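Local coordinates for inactive glucansucrase (Lactobacillus reuteri, PDB 5JBD), which is an inactive member of the glucansucrase group, a calcium-binding protein of glycosyl hydrolase family 70 built around a TIM-barrel-type domain, at residues Ala523-Met537 against Ala553-Tyr565. Residues are numbered along the deposited sequence; the frame is centred on the assembly and turned at random.
Sequences ANSNGTDKLSRTSGM and AINMGRAHANQQY. With ACT (acetate ion), chain D.
The guanidinium of R533 lies stacked on the amide of Q563, the two planes only 13° apart, with OE1 of Q563 over one face near its rim. At its edge, NH1 and NH2 together grip O of A561, NH2 at 2.9 Å and nearly in line with the carbonyl, while NH1 also reaches O of A559. The side chain gets there by leaving with CG anti to the backbone N (chi1 177°) and then bending at chi2, whereas Q563 runs extended past it in the opposite direction. Q563 adds a bond of its own: NE2 donates to O of R533 at 2.7 Å, from above the carbonyl plane. Its OE1 accepts from H560 ND1 at 2.8 Å, almost in the imidazole plane. Water sits over one face of H560, bonded to S535 O and Y565 OH; CB of A559 covers the opposite face, and R533 O lies at the edge, 3.1 Å from CE1. With NE2 bonded to Y516 O, both ring nitrogens face acceptors, which fixes the ring's rotation and would be consistent with an imidazolium.

Farther along, N of R558 donates to O of A523 at 2.9 Å. Waters join A523 O to N555 ND2, S525 O to A559 N, and N526 O to A559 O. G527 N, and weakly N526 N, hold an acetate, probably from the crystallisation liquor. N555 OD1 accepts from G557 N, closing an Asx turn where strand 550-555 ends. This loop-to-loop junction clasps the connection between antiparallel strands 510-515 and 537-542 to the turn leading into strand 564-571, in the beta domain inserted between barrel strands 460-464 and 652-654, probably domain C of the family 70 fold.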
ATOM      1  N   ALA A 523     -38.275 -14.856   9.870  1.00 25.36           N
ATOM      2  CA  ALA A 523     -38.766 -15.294  11.181  1.00 25.64           C
ATOM      3  C   ALA A 523     -40.050 -16.146  11.144  1.00 25.73           C
ATOM      4  O   ALA A 523     -40.362 -16.813  12.123  1.00 26.57           O
ATOM      5  CB  ALA A 523     -38.981 -14.087  12.103  1.00 25.71           C
ATOM      6  N   ASN A 524     -40.787 -16.088  10.039  1.00 26.20           N
ATOM      7  CA  ASN A 524     -42.036 -16.824   9.886  1.00 26.83           C
ATOM      8  C   ASN A 524     -41.920 -18.120   9.064  1.00 29.81           C
ATOM      9  O   ASN A 524     -42.904 -18.853   8.962  1.00 29.13           O
ATOM     10  CB  ASN A 524     -43.093 -15.898   9.271  1.00 27.21           C
ATOM     11  CG  ASN A 524     -43.318 -14.644  10.100  1.00 25.57           C
ATOM     12  OD1 ASN A 524     -43.307 -13.524   9.589  1.00 27.82           O
ATOM     13  ND2 ASN A 524     -43.509 -14.828  11.373  1.00 24.71           N
ATOM     14  N   SER A 525     -40.738 -18.415   8.514  1.00 29.05           N
ATOM     15  CA  SER A 525     -40.532 -19.610   7.675  1.00 32.67           C
ATOM     16  C   SER A 525     -40.354 -20.862   8.508  1.00 33.39           C
ATOM     17  O   SER A 525     -39.770 -20.807   9.577  1.00 35.46           O
ATOM     18  CB  SER A 525     -39.271 -19.470   6.810  1.00 32.87           C
ATOM     19  OG  SER A 525     -39.231 -18.233   6.138  1.00 37.09           O
ATOM     20  N   ASN A 526     -40.813 -21.997   7.984  1.00 38.50           N
ATOM     21  CA  ASN A 526     -40.583 -23.309   8.611  1.00 41.38           C
ATOM     22  C   ASN A 526     -39.239 -23.939   8.248  1.00 40.35           C
ATOM     23  O   ASN A 526     -38.751 -24.804   8.989  1.00 40.21           O
ATOM     24  CB  ASN A 526     -41.689 -24.294   8.227  1.00 45.96           C
ATOM     25  CG  ASN A 526     -43.025 -23.927   8.831  1.00 48.92           C
ATOM     26  OD1 ASN A 526     -44.005 -23.746   8.115  1.00 51.38           O
ATOM     27  ND2 ASN A 526     -43.066 -23.801  10.155  1.00 50.11           N
ATOM     28  N   GLY A 527     -38.668 -23.534   7.111  1.00 36.86           N
ATOM     29  CA  GLY A 527     -37.403 -24.094   6.627  1.00 34.55           C
ATOM     30  C   GLY A 527     -37.622 -25.079   5.490  1.00 34.20           C
ATOM     31  O   GLY A 527     -38.512 -25.925   5.581  1.00 34.85           O
ATOM     32  N   THR A 528     -36.807 -24.973   4.433  1.00 32.15           N
ATOM     33  CA  THR A 528     -36.932 -25.822   3.239  1.00 33.35           C
ATOM     34  C   THR A 528     -35.745 -26.767   3.018  1.00 33.27           C
ATOM     35  O   THR A 528     -35.682 -27.432   1.991  1.00 36.10           O
ATOM     36  CB  THR A 528     -37.060 -24.959   1.978  1.00 34.01           C
ATOM     37  OG1 THR A 528     -35.915 -24.104   1.881  1.00 32.80           O
ATOM     38  CG2 THR A 528     -38.340 -24.136   2.024  1.00 34.10           C
ATOM     39  N   ASP A 529     -34.818 -26.830   3.970  1.00 32.20           N
ATOM     40  CA  ASP A 529     -33.556 -27.575   3.810  1.00 33.07           C
ATOM     41  C   ASP A 529     -33.457 -28.576   4.944  1.00 32.38           C
ATOM     42  O   ASP A 529     -33.951 -28.315   6.041  1.00 30.38           O
ATOM     43  CB  ASP A 529     -32.377 -26.592   3.854  1.00 32.51           C
ATOM     44  CG  ASP A 529     -31.073 -27.199   3.381  1.00 33.58           C
ATOM     45  OD1 ASP A 529     -30.412 -27.926   4.156  1.00 32.13           O
ATOM     46  OD2 ASP A 529     -30.682 -26.905   2.239  1.00 35.27           O
ATOM     47  N   LYS A 530     -32.792 -29.703   4.704  1.00 35.47           N
ATOM     48  CA  LYS A 530     -32.566 -30.692   5.767  1.00 37.70           C
ATOM     49  C   LYS A 530     -31.730 -30.139   6.947  1.00 33.71           C
ATOM     50  O   LYS A 530     -31.765 -30.702   8.031  1.00 31.35           O
ATOM     51  CB  LYS A 530     -31.962 -31.994   5.207  1.00 42.64           C
ATOM     52  CG  LYS A 530     -30.525 -31.881   4.731  1.00 51.04           C
ATOM     53  CD  LYS A 530     -30.092 -33.074   3.885  1.00 57.61           C
ATOM     54  CE  LYS A 530     -28.661 -32.878   3.390  1.00 64.28           C
ATOM     55  NZ  LYS A 530     -28.274 -33.854   2.333  1.00 67.85           N
ATOM     56  N   LEU A 531     -30.981 -29.052   6.727  1.00 30.46           N
ATOM     57  CA  LEU A 531     -30.233 -28.382   7.799  1.00 29.39           C
ATOM     58  C   LEU A 531     -30.944 -27.167   8.397  1.00 27.87           C
ATOM     59  O   LEU A 531     -30.381 -26.503   9.258  1.00 29.14           O
ATOM     60  CB  LEU A 531     -28.831 -27.985   7.286  1.00 28.95           C
ATOM     61  CG  LEU A 531     -27.958 -29.125   6.746  1.00 29.67           C
ATOM     62  CD1 LEU A 531     -26.587 -28.601   6.318  1.00 30.49           C
ATOM     63  CD2 LEU A 531     -27.795 -30.234   7.783  1.00 31.52           C
ATOM     64  N   SER A 532     -32.178 -26.883   7.966  1.00 28.01           N
ATOM     65  CA  SER A 532     -32.912 -25.710   8.439  1.00 26.23           C
ATOM     66  C   SER A 532     -33.065 -25.729   9.956  1.00 26.38           C
ATOM     67  O   SER A 532     -32.660 -24.788  10.639  1.00 25.28           O
ATOM     68  CB  SER A 532     -34.288 -25.609   7.766  1.00 26.26           C
ATOM     69  OG  SER A 532     -34.176 -25.182   6.410  1.00 25.09           O
ATOM     70  N   ARG A 533     -33.612 -26.824  10.473  1.00 27.66           N
ATOM     71  CA  ARG A 533     -33.883 -26.969  11.911  1.00 27.88           C
ATOM     72  C   ARG A 533     -32.643 -26.736  12.802  1.00 28.80           C
ATOM     73  O   ARG A 533     -32.729 -26.071  13.847  1.00 29.32           O
ATOM     74  CB  ARG A 533     -34.445 -28.370  12.196  1.00 29.08           C
ATOM     75  CG  ARG A 533     -34.705 -28.691  13.669  1.00 30.26           C
ATOM     76  CD  ARG A 533     -35.701 -27.739  14.307  1.00 30.32           C
ATOM     77  NE  ARG A 533     -36.042 -28.160  15.670  1.00 31.60           N
ATOM     78  CZ  ARG A 533     -36.986 -27.599  16.431  1.00 32.65           C
ATOM     79  NH1 ARG A 533     -37.723 -26.565  15.991  1.00 31.34           N
ATOM     80  NH2 ARG A 533     -37.202 -28.077  17.657  1.00 31.08           N
ATOM     81  N   THR A 534     -31.508 -27.294  12.390  1.00 27.26           N
ATOM     82  CA  THR A 534     -30.312 -27.339  13.241  1.00 27.51           C
ATOM     83  C   THR A 534     -29.273 -26.258  12.900  1.00 25.81           C
ATOM     84  O   THR A 534     -28.125 -26.343  13.343  1.00 25.88           O
ATOM     85  CB  THR A 534     -29.659 -28.741  13.174  1.00 29.79           C
ATOM     86  OG1 THR A 534     -29.422 -29.088  11.803  1.00 30.52           O
ATOM     87  CG2 THR A 534     -30.557 -29.791  13.819  1.00 30.26           C
ATOM     88  N   SER A 535     -29.664 -25.232  12.139  1.00 24.82           N
ATOM     89  CA  SER A 535     -28.762 -24.118  11.831  1.00 23.41           C
ATOM     90  C   SER A 535     -29.396 -22.776  12.232  1.00 23.61           C
ATOM     91  O   SER A 535     -30.527 -22.737  12.739  1.00 23.83           O
ATOM     92  CB  SER A 535     -28.348 -24.154  10.350  1.00 23.27           C
ATOM     93  OG  SER A 535     -29.467 -24.065   9.491  1.00 23.69           O
ATOM     94  N   GLY A 536     -28.646 -21.689  12.048  1.00 23.00           N
ATOM     95  CA  GLY A 536     -28.993 -20.380  12.593  1.00 22.72           C
ATOM     96  C   GLY A 536     -28.164 -20.051  13.835  1.00 22.97           C
ATOM     97  O   GLY A 536     -27.435 -20.889  14.360  1.00 23.70           O
ATOM     98  N   MET A 537     -28.283 -18.813  14.297  1.00 23.68           N
ATOM     99  CA  MET A 537     -27.440 -18.285  15.386  1.00 25.13           C
ATOM    100  C   MET A 537     -28.085 -17.021  15.962  1.00 25.01           C
ATOM    101  O   MET A 537     -28.763 -16.281  15.252  1.00 22.69           O
ATOM    102  CB  MET A 537     -26.012 -17.982  14.857  1.00 24.87           C
ATOM    103  CG  MET A 537     -25.023 -17.379  15.866  1.00 23.90           C
ATOM    104  SD  MET A 537     -23.410 -16.918  15.166  1.00 24.74           S
ATOM    105  CE  MET A 537     -22.585 -18.504  15.159  1.00 24.03           C
ATOM    106  N   ALA A 553     -35.738 -11.245  25.522  1.00 27.18           N
ATOM    107  CA  ALA A 553     -36.412 -12.259  24.719  1.00 28.61           C
ATOM    108  C   ALA A 553     -35.908 -12.165  23.274  1.00 29.29           C
ATOM    109  O   ALA A 553     -36.109 -11.139  22.628  1.00 28.40           O
ATOM    110  CB  ALA A 553     -37.917 -12.040  24.767  1.00 29.49           C
ATOM    111  N   ILE A 554     -35.249 -13.225  22.797  1.00 27.77           N
ATOM    112  CA  ILE A 554     -34.676 -13.281  21.440  1.00 28.41           C
ATOM    113  C   ILE A 554     -35.579 -14.108  20.531  1.00 26.25           C
ATOM    114  O   ILE A 554     -35.907 -15.237  20.860  1.00 26.75           O
ATOM    115  CB  ILE A 554     -33.277 -13.957  21.426  1.00 27.87           C
ATOM    116  CG1 ILE A 554     -32.388 -13.424  22.551  1.00 30.17           C
ATOM    117  CG2 ILE A 554     -32.608 -13.795  20.056  1.00 27.83           C
ATOM    118  CD1 ILE A 554     -32.283 -11.917  22.609  1.00 30.73           C
ATOM    119  N   ASN A 555     -35.964 -13.564  19.385  1.00 27.16           N
ATOM    120  CA  ASN A 555     -36.767 -14.317  18.436  1.00 25.69           C
ATOM    121  C   ASN A 555     -35.883 -15.142  17.496  1.00 26.11           C
ATOM    122  O   ASN A 555     -35.329 -14.610  16.527  1.00 25.63           O
ATOM    123  CB  ASN A 555     -37.676 -13.403  17.619  1.00 25.14           C
ATOM    124  CG  ASN A 555     -38.599 -14.186  16.703  1.00 25.84           C
ATOM    125  OD1 ASN A 555     -38.731 -15.408  16.844  1.00 26.17           O
ATOM    126  ND2 ASN A 555     -39.276 -13.493  15.793  1.00 25.61           N
ATOM    127  N   MET A 556     -35.800 -16.446  17.755  1.00 26.01           N
ATOM    128  CA  MET A 556     -35.039 -17.369  16.903  1.00 27.45           C
ATOM    129  C   MET A 556     -35.783 -17.758  15.617  1.00 26.57           C
ATOM    130  O   MET A 556     -35.166 -18.276  14.676  1.00 26.79           O
ATOM    131  CB  MET A 556     -34.656 -18.626  17.696  1.00 27.23           C
ATOM    132  CG  MET A 556     -33.958 -18.348  19.029  1.00 28.43           C
ATOM    133  SD  MET A 556     -32.462 -17.340  18.885  1.00 27.13           S
ATOM    134  CE  MET A 556     -31.389 -18.479  18.028  1.00 28.04           C
ATOM    135  N   GLY A 557     -37.095 -17.532  15.590  1.00 25.30           N
ATOM    136  CA  GLY A 557     -37.936 -17.822  14.436  1.00 26.52           C
ATOM    137  C   GLY A 557     -38.822 -19.043  14.606  1.00 26.12           C
ATOM    138  O   GLY A 557     -38.545 -19.918  15.430  1.00 25.30           O
ATOM    139  N   ARG A 558     -39.863 -19.111  13.780  1.00 28.27           N
ATOM    140  CA  ARG A 558     -40.846 -20.199  13.805  1.00 29.88           C
ATOM    141  C   ARG A 558     -40.250 -21.566  13.474  1.00 29.79           C
ATOM    142  O   ARG A 558     -40.799 -22.579  13.874  1.00 29.45           O
ATOM    143  CB  ARG A 558     -42.011 -19.930  12.824  1.00 31.57           C
ATOM    144  CG  ARG A 558     -42.897 -18.753  13.194  1.00 34.02           C
ATOM    145  CD  ARG A 558     -43.786 -19.084  14.385  1.00 34.72           C
ATOM    146  NE  ARG A 558     -44.471 -17.899  14.891  1.00 34.66           N
ATOM    147  CZ  ARG A 558     -45.130 -17.841  16.047  1.00 36.97           C
ATOM    148  NH1 ARG A 558     -45.215 -18.913  16.842  1.00 35.34           N
ATOM    149  NH2 ARG A 558     -45.718 -16.697  16.409  1.00 35.06           N
ATOM    150  N   ALA A 559     -39.131 -21.590  12.752  1.00 28.75           N
ATOM    151  CA  ALA A 559     -38.421 -22.838  12.486  1.00 28.63           C
ATOM    152  C   ALA A 559     -37.755 -23.427  13.718  1.00 27.00           C
ATOM    153  O   ALA A 559     -37.296 -24.562  13.666  1.00 27.83           O
ATOM    154  CB  ALA A 559     -37.378 -22.630  11.386  1.00 26.69           C
ATOM    155  N   HIS A 560     -37.702 -22.677  14.825  1.00 27.21           N
ATOM    156  CA  HIS A 560     -36.921 -23.062  15.984  1.00 26.61           C
ATOM    157  C   HIS A 560     -37.683 -23.043  17.316  1.00 26.91           C
ATOM    158  O   HIS A 560     -37.132 -22.657  18.348  1.00 26.47           O
ATOM    159  CB  HIS A 560     -35.700 -22.156  16.043  1.00 28.41           C
ATOM    160  CG  HIS A 560     -34.862 -22.225  14.804  1.00 27.38           C
ATOM    161  ND1 HIS A 560     -34.095 -23.324  14.498  1.00 28.31           N
ATOM    162  CD2 HIS A 560     -34.719 -21.363  13.773  1.00 28.00           C
ATOM    163  CE1 HIS A 560     -33.493 -23.125  13.339  1.00 28.64           C
ATOM    164  NE2 HIS A 560     -33.854 -21.941  12.878  1.00 27.31           N
ATOM    165  N   ALA A 561     -38.925 -23.515  17.288  1.00 29.28           N
ATOM    166  CA  ALA A 561     -39.747 -23.658  18.506  1.00 29.76           C
ATOM    167  C   ALA A 561     -39.356 -24.928  19.240  1.00 31.11           C
ATOM    168  O   ALA A 561     -38.951 -25.914  18.622  1.00 30.14           O
ATOM    169  CB  ALA A 561     -41.229 -23.683  18.164  1.00 30.75           C
ATOM    170  N   ASN A 562     -39.437 -24.887  20.570  1.00 33.61           N
ATOM    171  CA  ASN A 562     -39.164 -26.049  21.422  1.00 34.27           C
ATOM    172  C   ASN A 562     -37.811 -26.675  21.083  1.00 33.80           C
ATOM    173  O   ASN A 562     -37.700 -27.888  20.874  1.00 33.57           O
ATOM    174  CB  ASN A 562     -40.303 -27.076  21.303  1.00 35.76           C
ATOM    175  CG  ASN A 562     -41.680 -26.471  21.595  1.00 37.42           C
ATOM    176  OD1 ASN A 562     -42.589 -26.538  20.763  1.00 37.83           O
ATOM    177  ND2 ASN A 562     -41.822 -25.856  22.762  1.00 36.28           N
ATOM    178  N   GLN A 563     -36.787 -25.829  21.038  1.00 31.92           N
ATOM    179  CA  GLN A 563     -35.467 -26.245  20.584  1.00 30.48           C
ATOM    180  C   GLN A 563     -34.362 -25.874  21.554  1.00 30.22           C
ATOM    181  O   GLN A 563     -34.346 -24.769  22.093  1.00 28.54           O
ATOM    182  CB  GLN A 563     -35.172 -25.646  19.211  1.00 29.86           C
ATOM    183  CG  GLN A 563     -33.884 -26.191  18.610  1.00 28.65           C
ATOM    184  CD  GLN A 563     -33.700 -25.863  17.148  1.00 28.31           C
ATOM    185  OE1 GLN A 563     -34.477 -25.120  16.546  1.00 26.76           O
ATOM    186  NE2 GLN A 563     -32.638 -26.420  16.562  1.00 28.40           N
ATOM    187  N   GLN A 564     -33.421 -26.804  21.732  1.00 30.61           N
ATOM    188  CA  GLN A 564     -32.272 -26.618  22.619  1.00 30.75           C
ATOM    189  C   GLN A 564     -31.157 -25.847  21.927  1.00 29.27           C
ATOM    190  O   GLN A 564     -30.785 -26.176  20.799  1.00 29.62           O
ATOM    191  CB  GLN A 564     -31.721 -27.971  23.052  1.00 31.99           C
ATOM    192  CG  GLN A 564     -32.749 -28.832  23.761  1.00 34.29           C
ATOM    193  CD  GLN A 564     -32.129 -30.023  24.447  1.00 35.87           C
ATOM    194  OE1 GLN A 564     -31.056 -30.499  24.068  1.00 38.66           O
ATOM    195  NE2 GLN A 564     -32.780 -30.482  25.497  1.00 38.09           N
ATOM    196  N   TYR A 565     -30.635 -24.831  22.615  1.00 28.58           N
ATOM    197  CA  TYR A 565     -29.518 -24.010  22.137  1.00 28.70           C
ATOM    198  C   TYR A 565     -28.339 -24.106  23.094  1.00 30.92           C
ATOM    199  O   TYR A 565     -28.518 -24.116  24.317  1.00 30.79           O
ATOM    200  CB  TYR A 565     -29.969 -22.551  21.951  1.00 28.54           C
ATOM    201  CG  TYR A 565     -30.707 -22.381  20.660  1.00 26.88           C
ATOM    202  CD1 TYR A 565     -32.044 -22.713  20.558  1.00 26.62           C
ATOM    203  CD2 TYR A 565     -30.027 -21.985  19.506  1.00 26.15           C
ATOM    204  CE1 TYR A 565     -32.714 -22.603  19.362  1.00 26.76           C
ATOM    205  CE2 TYR A 565     -30.682 -21.875  18.297  1.00 26.08           C
ATOM    206  CZ  TYR A 565     -32.020 -22.185  18.228  1.00 26.00           C
ATOM    207  OH  TYR A 565     -32.674 -22.067  17.043  1.00 26.87           O
TER
HETATM  208  C   ACT D1702     -41.365 -22.104   4.228  1.00 47.76           C
HETATM  209  O   ACT D1702     -40.219 -22.421   4.625  1.00 51.48           O
HETATM  210  OXT ACT D1702     -42.212 -21.606   5.001  1.00 54.10           O
HETATM  211  CH3 ACT D1702     -41.736 -22.326   2.790  1.00 49.74           C
HETATM  212  O   HOH W   1     -41.156 -15.231  14.368  1.00 28.45           O
HETATM  213  O   HOH W   2     -38.352 -19.121  11.014  1.00 29.20           O
HETATM  214  O   HOH W   3     -37.474 -26.185  11.286  1.00 35.76           O
HETATM  215  O   HOH W   4     -31.259 -21.229  15.062  1.00 20.85           O